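Local coordinates for putative uncharacterized protein (Pyrococcus abyssi virus 1, PDB 4HR1), which is of unknown function, a small, mainly helical viral protein built as a helical bundle and found here as a two-chain assembly, at residues F3-Q11 against D57-N68. Residues are numbered along the deposited sequence; the frame is centred on the assembly and turned at random.
Sequences FNGAQTVIQ and DVYAQYARGDFN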
ATOM      1  N   PHE A   3       3.638  16.901 -13.276  1.00 64.85           N
ATOM      2  CA  PHE A   3       3.881  15.844 -12.286  1.00 63.90           C
ATOM      3  C   PHE A   3       3.322  14.479 -12.751  1.00 67.03           C
ATOM      4  O   PHE A   3       2.452  14.449 -13.636  1.00 66.72           O
ATOM      5  CB  PHE A   3       3.323  16.264 -10.896  1.00 64.84           C
ATOM      6  CG  PHE A   3       1.869  15.981 -10.567  1.00 65.39           C
ATOM      7  CD1 PHE A   3       0.868  16.162 -11.519  1.00 67.76           C
ATOM      8  CD2 PHE A   3       1.490  15.620  -9.280  1.00 66.46           C
ATOM      9  CE1 PHE A   3      -0.468  15.880 -11.216  1.00 68.30           C
ATOM     10  CE2 PHE A   3       0.150  15.365  -8.971  1.00 68.94           C
ATOM     11  CZ  PHE A   3      -0.819  15.502  -9.939  1.00 66.89           C
ATOM     12  N   ASN A   4       3.828  13.360 -12.173  1.00 61.20           N
ATOM     13  CA  ASN A   4       3.312  12.029 -12.493  1.00 59.55           C
ATOM     14  C   ASN A   4       2.241  11.702 -11.450  1.00 60.65           C
ATOM     15  O   ASN A   4       2.560  11.211 -10.359  1.00 60.15           O
ATOM     16  CB  ASN A   4       4.416  10.980 -12.509  1.00 59.53           C
ATOM     17  CG  ASN A   4       3.942   9.661 -13.072  1.00 82.17           C
ATOM     18  OD1 ASN A   4       3.189   8.904 -12.438  1.00 65.75           O
ATOM     19  ND2 ASN A   4       4.351   9.375 -14.300  1.00 80.43           N
ATOM     20  N   GLY A   5       0.993  12.010 -11.797  1.00 54.94           N
ATOM     21  CA  GLY A   5      -0.179  11.852 -10.941  1.00 54.23           C
ATOM     22  C   GLY A   5      -0.305  10.541 -10.191  1.00 55.59           C
ATOM     23  O   GLY A   5      -0.413  10.548  -8.954  1.00 53.75           O
ATOM     24  N   ALA A   6      -0.298   9.406 -10.944  1.00 51.06           N
ATOM     25  CA  ALA A   6      -0.453   8.046 -10.396  1.00 50.39           C
ATOM     26  C   ALA A   6       0.673   7.673  -9.439  1.00 49.72           C
ATOM     27  O   ALA A   6       0.393   7.350  -8.281  1.00 47.74           O
ATOM     28  CB  ALA A   6      -0.596   7.014 -11.515  1.00 51.48           C
ATOM     29  N   GLN A   7       1.941   7.819  -9.875  1.00 45.34           N
ATOM     30  CA  GLN A   7       3.084   7.537  -8.988  1.00 45.26           C
ATOM     31  C   GLN A   7       3.021   8.340  -7.680  1.00 48.22           C
ATOM     32  O   GLN A   7       3.171   7.762  -6.598  1.00 46.22           O
ATOM     33  CB  GLN A   7       4.406   7.780  -9.704  1.00 46.60           C
ATOM     34  CG  GLN A   7       5.621   7.281  -8.949  1.00 63.43           C
ATOM     35  CD  GLN A   7       6.784   8.165  -9.249  1.00 77.08           C
ATOM     36  OE1 GLN A   7       7.423   8.036 -10.295  1.00 68.91           O
ATOM     37  NE2 GLN A   7       7.020   9.138  -8.373  1.00 72.21           N
ATOM     38  N   THR A   8       2.723   9.654  -7.791  1.00 45.19           N
ATOM     39  CA  THR A   8       2.635  10.574  -6.658  1.00 44.94           C
ATOM     40  C   THR A   8       1.657  10.085  -5.601  1.00 48.34           C
ATOM     41  O   THR A   8       2.054   9.918  -4.444  1.00 49.48           O
ATOM     42  CB  THR A   8       2.405  12.034  -7.123  1.00 48.66           C
ATOM     43  OG1 THR A   8       3.346  12.369  -8.149  1.00 45.85           O
ATOM     44  CG2 THR A   8       2.515  13.027  -5.986  1.00 45.96           C
ATOM     45  N   VAL A   9       0.404   9.818  -5.997  1.00 42.94           N
ATOM     46  CA  VAL A   9      -0.628   9.336  -5.060  1.00 41.35           C
ATOM     47  C   VAL A   9      -0.288   7.961  -4.463  1.00 41.72           C
ATOM     48  O   VAL A   9      -0.441   7.769  -3.259  1.00 41.92           O
ATOM     49  CB  VAL A   9      -2.086   9.459  -5.598  1.00 44.96           C
ATOM     50  CG1 VAL A   9      -2.356  10.867  -6.132  1.00 44.80           C
ATOM     51  CG2 VAL A   9      -2.385   8.420  -6.671  1.00 44.78           C
ATOM     52  N   ILE A  10       0.241   7.044  -5.291  1.00 36.65           N
ATOM     53  CA  ILE A  10       0.662   5.707  -4.876  1.00 36.22           C
ATOM     54  C   ILE A  10       1.755   5.788  -3.807  1.00 40.55           C
ATOM     55  O   ILE A  10       1.599   5.176  -2.746  1.00 41.24           O
ATOM     56  CB  ILE A  10       1.009   4.782  -6.103  1.00 39.19           C
ATOM     57  CG1 ILE A  10      -0.274   4.396  -6.924  1.00 38.24           C
ATOM     58  CG2 ILE A  10       1.773   3.512  -5.665  1.00 39.82           C
ATOM     59  CD1 ILE A  10      -1.588   3.931  -5.981  1.00 35.38           C
ATOM     60  N   GLN A  11       2.801   6.612  -4.035  1.00 35.94           N
ATOM     61  CA  GLN A  11       3.882   6.794  -3.063  1.00 36.21           C
ATOM     62  C   GLN A  11       3.382   7.323  -1.721  1.00 41.87           C
ATOM     63  O   GLN A  11       3.812   6.837  -0.663  1.00 43.60           O
ATOM     64  CB  GLN A  11       4.988   7.706  -3.622  1.00 37.87           C
ATOM     65  CG  GLN A  11       5.793   7.127  -4.805  1.00 52.66           C
ATOM     66  CD  GLN A  11       6.346   5.738  -4.565  1.00 83.50           C
ATOM     67  OE1 GLN A  11       7.026   5.459  -3.564  1.00 81.57           O
ATOM     68  NE2 GLN A  11       6.052   4.835  -5.485  1.00 78.39           N
ATOM     69  N   ASP A  57      -7.442   7.307 -11.257  1.00 41.00           N
ATOM     70  CA  ASP A  57      -6.207   7.785 -11.871  1.00 39.80           C
ATOM     71  C   ASP A  57      -5.145   6.725 -12.103  1.00 41.71           C
ATOM     72  O   ASP A  57      -4.383   6.816 -13.082  1.00 41.57           O
ATOM     73  CB  ASP A  57      -5.665   9.048 -11.201  1.00 42.16           C
ATOM     74  CG  ASP A  57      -4.679   9.785 -12.086  1.00 52.87           C
ATOM     75  OD1 ASP A  57      -3.561  10.079 -11.606  1.00 56.57           O
ATOM     76  OD2 ASP A  57      -4.969   9.942 -13.303  1.00 50.36           O
ATOM     77  N   VAL A  58      -5.136   5.682 -11.255  1.00 35.39           N
ATOM     78  CA  VAL A  58      -4.247   4.541 -11.417  1.00 33.90           C
ATOM     79  C   VAL A  58      -4.562   3.882 -12.775  1.00 38.04           C
ATOM     80  O   VAL A  58      -3.640   3.721 -13.568  1.00 37.10           O
ATOM     81  CB  VAL A  58      -4.325   3.578 -10.218  1.00 36.81           C
ATOM     82  CG1 VAL A  58      -3.283   2.463 -10.328  1.00 35.61           C
ATOM     83  CG2 VAL A  58      -4.175   4.338  -8.903  1.00 36.30           C
ATOM     84  N   TYR A  59      -5.870   3.627 -13.098  1.00 35.76           N
ATOM     85  CA  TYR A  59      -6.239   3.114 -14.425  1.00 36.47           C
ATOM     86  C   TYR A  59      -6.188   4.195 -15.495  1.00 43.76           C
ATOM     87  O   TYR A  59      -5.597   3.952 -16.559  1.00 44.14           O
ATOM     88  CB  TYR A  59      -7.624   2.395 -14.496  1.00 37.20           C
ATOM     89  CG  TYR A  59      -7.945   1.947 -15.919  1.00 36.94           C
ATOM     90  CD1 TYR A  59      -7.119   1.046 -16.589  1.00 37.89           C
ATOM     91  CD2 TYR A  59      -8.987   2.531 -16.639  1.00 37.78           C
ATOM     92  CE1 TYR A  59      -7.342   0.710 -17.926  1.00 39.23           C
ATOM     93  CE2 TYR A  59      -9.245   2.173 -17.967  1.00 38.66           C
ATOM     94  CZ  TYR A  59      -8.413   1.264 -18.609  1.00 45.55           C
ATOM     95  OH  TYR A  59      -8.619   0.928 -19.928  1.00 44.89           O
ATOM     96  N   ALA A  60      -6.856   5.357 -15.243  1.00 41.84           N
ATOM     97  CA  ALA A  60      -6.946   6.458 -16.206  1.00 43.28           C
ATOM     98  C   ALA A  60      -5.615   6.807 -16.855  1.00 48.80           C
ATOM     99  O   ALA A  60      -5.537   6.819 -18.088  1.00 47.75           O
ATOM    100  CB  ALA A  60      -7.595   7.687 -15.579  1.00 44.34           C
ATOM    101  N   GLN A  61      -4.551   6.962 -16.034  1.00 47.48           N
ATOM    102  CA  GLN A  61      -3.215   7.284 -16.533  1.00 48.67           C
ATOM    103  C   GLN A  61      -2.695   6.246 -17.536  1.00 56.06           C
ATOM    104  O   GLN A  61      -2.216   6.631 -18.608  1.00 55.72           O
ATOM    105  CB  GLN A  61      -2.218   7.535 -15.380  1.00 49.58           C
ATOM    106  CG  GLN A  61      -0.967   8.309 -15.807  1.00 54.11           C
ATOM    107  CD  GLN A  61      -0.072   8.675 -14.645  1.00 61.53           C
ATOM    108  OE1 GLN A  61       1.036   8.142 -14.488  1.00 50.29           O
ATOM    109  NE2 GLN A  61      -0.520   9.620 -13.822  1.00 51.04           N
ATOM    110  N   TYR A  62      -2.826   4.940 -17.201  1.00 55.02           N
ATOM    111  CA  TYR A  62      -2.396   3.832 -18.059  1.00 55.80           C
ATOM    112  C   TYR A  62      -3.128   3.874 -19.393  1.00 62.00           C
ATOM    113  O   TYR A  62      -2.485   3.763 -20.440  1.00 60.14           O
ATOM    114  CB  TYR A  62      -2.614   2.468 -17.357  1.00 57.07           C
ATOM    115  CG  TYR A  62      -2.418   1.269 -18.267  1.00 59.36           C
ATOM    116  CD1 TYR A  62      -1.138   0.836 -18.620  1.00 61.25           C
ATOM    117  CD2 TYR A  62      -3.509   0.605 -18.827  1.00 60.17           C
ATOM    118  CE1 TYR A  62      -0.951  -0.234 -19.499  1.00 61.05           C
ATOM    119  CE2 TYR A  62      -3.334  -0.469 -19.703  1.00 61.07           C
ATOM    120  CZ  TYR A  62      -2.053  -0.887 -20.038  1.00 69.00           C
ATOM    121  OH  TYR A  62      -1.880  -1.950 -20.902  1.00 69.23           O
ATOM    122  N   ALA A  63      -4.475   4.015 -19.330  1.00 62.79           N
ATOM    123  CA  ALA A  63      -5.420   4.032 -20.451  1.00 64.82           C
ATOM    124  C   ALA A  63      -5.116   5.065 -21.531  1.00 75.67           C
ATOM    125  O   ALA A  63      -5.228   4.735 -22.714  1.00 75.61           O
ATOM    126  CB  ALA A  63      -6.843   4.206 -19.938  1.00 65.16           C
ATOM    127  N   ARG A  64      -4.742   6.307 -21.142  1.00 77.06           N
ATOM    128  CA  ARG A  64      -4.430   7.340 -22.134  1.00 79.06           C
ATOM    129  C   ARG A  64      -2.961   7.431 -22.550  1.00 90.13           C
ATOM    130  O   ARG A  64      -2.348   8.499 -22.491  1.00 89.94           O
ATOM    131  CB  ARG A  64      -5.124   8.699 -21.898  1.00 76.63           C
ATOM    132  CG  ARG A  64      -5.288   9.144 -20.456  1.00 80.97           C
ATOM    133  CD  ARG A  64      -6.761   9.200 -20.082  1.00 81.49           C
ATOM    134  NE  ARG A  64      -7.033  10.222 -19.068  1.00 79.08           N
ATOM    135  CZ  ARG A  64      -8.236  10.488 -18.567  1.00 83.47           C
ATOM    136  NH1 ARG A  64      -9.299   9.808 -18.976  1.00 74.72           N
ATOM    137  NH2 ARG A  64      -8.384  11.427 -17.649  1.00 56.42           N
ATOM    138  N   GLY A  65      -2.433   6.283 -22.987  1.00 92.07           N
ATOM    139  CA  GLY A  65      -1.071   6.100 -23.486  1.00 94.24           C
ATOM    140  C   GLY A  65       0.051   6.468 -22.534  1.00102.74           C
ATOM    141  O   GLY A  65       1.111   6.931 -22.977  1.00102.10           O
ATOM    142  N   ASP A  66      -0.183   6.263 -21.212  1.00102.71           N
ATOM    143  CA  ASP A  66       0.746   6.566 -20.110  1.00104.03           C
ATOM    144  C   ASP A  66       1.126   8.079 -20.002  1.00109.99           C
ATOM    145  O   ASP A  66       1.970   8.457 -19.178  1.00110.23           O
ATOM    146  CB  ASP A  66       1.964   5.605 -20.106  1.00106.17           C
ATOM    147  CG  ASP A  66       2.724   5.478 -18.793  1.00118.10           C
ATOM    148  OD1 ASP A  66       3.908   5.078 -18.831  1.00119.58           O
ATOM    149  OD2 ASP A  66       2.136   5.780 -17.727  1.00123.12           O
ATOM    150  N   PHE A  67       0.454   8.940 -20.806  1.00106.84           N
ATOM    151  CA  PHE A  67       0.649  10.389 -20.800  1.00106.86           C
ATOM    152  C   PHE A  67      -0.068  10.979 -19.599  1.00108.50           C
ATOM    153  O   PHE A  67      -1.149  10.502 -19.242  1.00108.13           O
ATOM    154  CB  PHE A  67       0.067  11.034 -22.073  1.00109.35           C
ATOM    155  CG  PHE A  67       0.656  10.628 -23.404  1.00111.76           C
ATOM    156  CD1 PHE A  67       2.028  10.705 -23.631  1.00115.42           C
ATOM    157  CD2 PHE A  67      -0.168  10.251 -24.459  1.00114.45           C
ATOM    158  CE1 PHE A  67       2.569  10.352 -24.871  1.00116.61           C
ATOM    159  CE2 PHE A  67       0.372   9.907 -25.701  1.00117.65           C
ATOM    160  CZ  PHE A  67       1.737   9.961 -25.900  1.00115.86           C
ATOM    161  N   ASN A  68       0.503  12.036 -18.999  1.00103.10           N
ATOM    162  CA  ASN A  68      -0.137  12.704 -17.871  1.00101.85           C
ATOM    163  C   ASN A  68      -0.936  13.932 -18.361  1.00102.74           C
ATOM    164  O   ASN A  68      -0.639  15.077 -18.001  1.00102.47           O
ATOM    165  CB  ASN A  68       0.863  13.022 -16.758  1.00102.74           C
ATOM    166  CG  ASN A  68       0.193  13.310 -15.438  1.00131.22           C
ATOM    167  OD1 ASN A  68      -0.205  12.400 -14.698  1.00126.58           O
ATOM    168  ND2 ASN A  68       0.059  14.587 -15.109  1.00124.30           N
TER
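Ala6, in the first turn of helix 5-30, directs its methyl group at the C-terminal end of helix 34-63, where it lies over the backbone of Val58 and against the carboxamide of Gln61. CA of Ala6 lies 5.3 Å from CA of Val58, and the short axes of 5-11 and 57-63 approach to 9.1 Å at 156°, a close, nearly antiparallel pairing. One turn on from Ala6, Ile10 CD1 meets Val58 CG2 at 3.9 Å, the two branched side chains crossing at about a right angle. Gln61, extended beyond CG, brings its carboxamide to the start of helix 5-30, beside the amide of Asn4, whose plane is turned nearly perpendicular to its own. Asn68, in the loop after helix 34-63, sends its side chain back across the gap: Gly5 N donates to Asn68 OD1 over 3.2 Å, with 152° at the hydrogen but the donor well above the carbonyl plane. CG of Asn68 lies anti to its backbone N (chi1 -162°), a torsion that turns the amide toward Gly5. Asn68 is poorly ordered, so the details of this bond are less certain. Asn4 is the N-cap residue of helix 5-30: its OD1 accepts the capping bond from Gln7 N at 3.1 Å, in the carbonyl plane. Phe3 and Asp57 also touch Ile78 of helix 72-98, and an aromatic side chain of another chain packs on Ala6. The contact thus joins an Asn N-cap to an antiparallel helix end, in a helical bundle that is assigned to a bromodomain-like family.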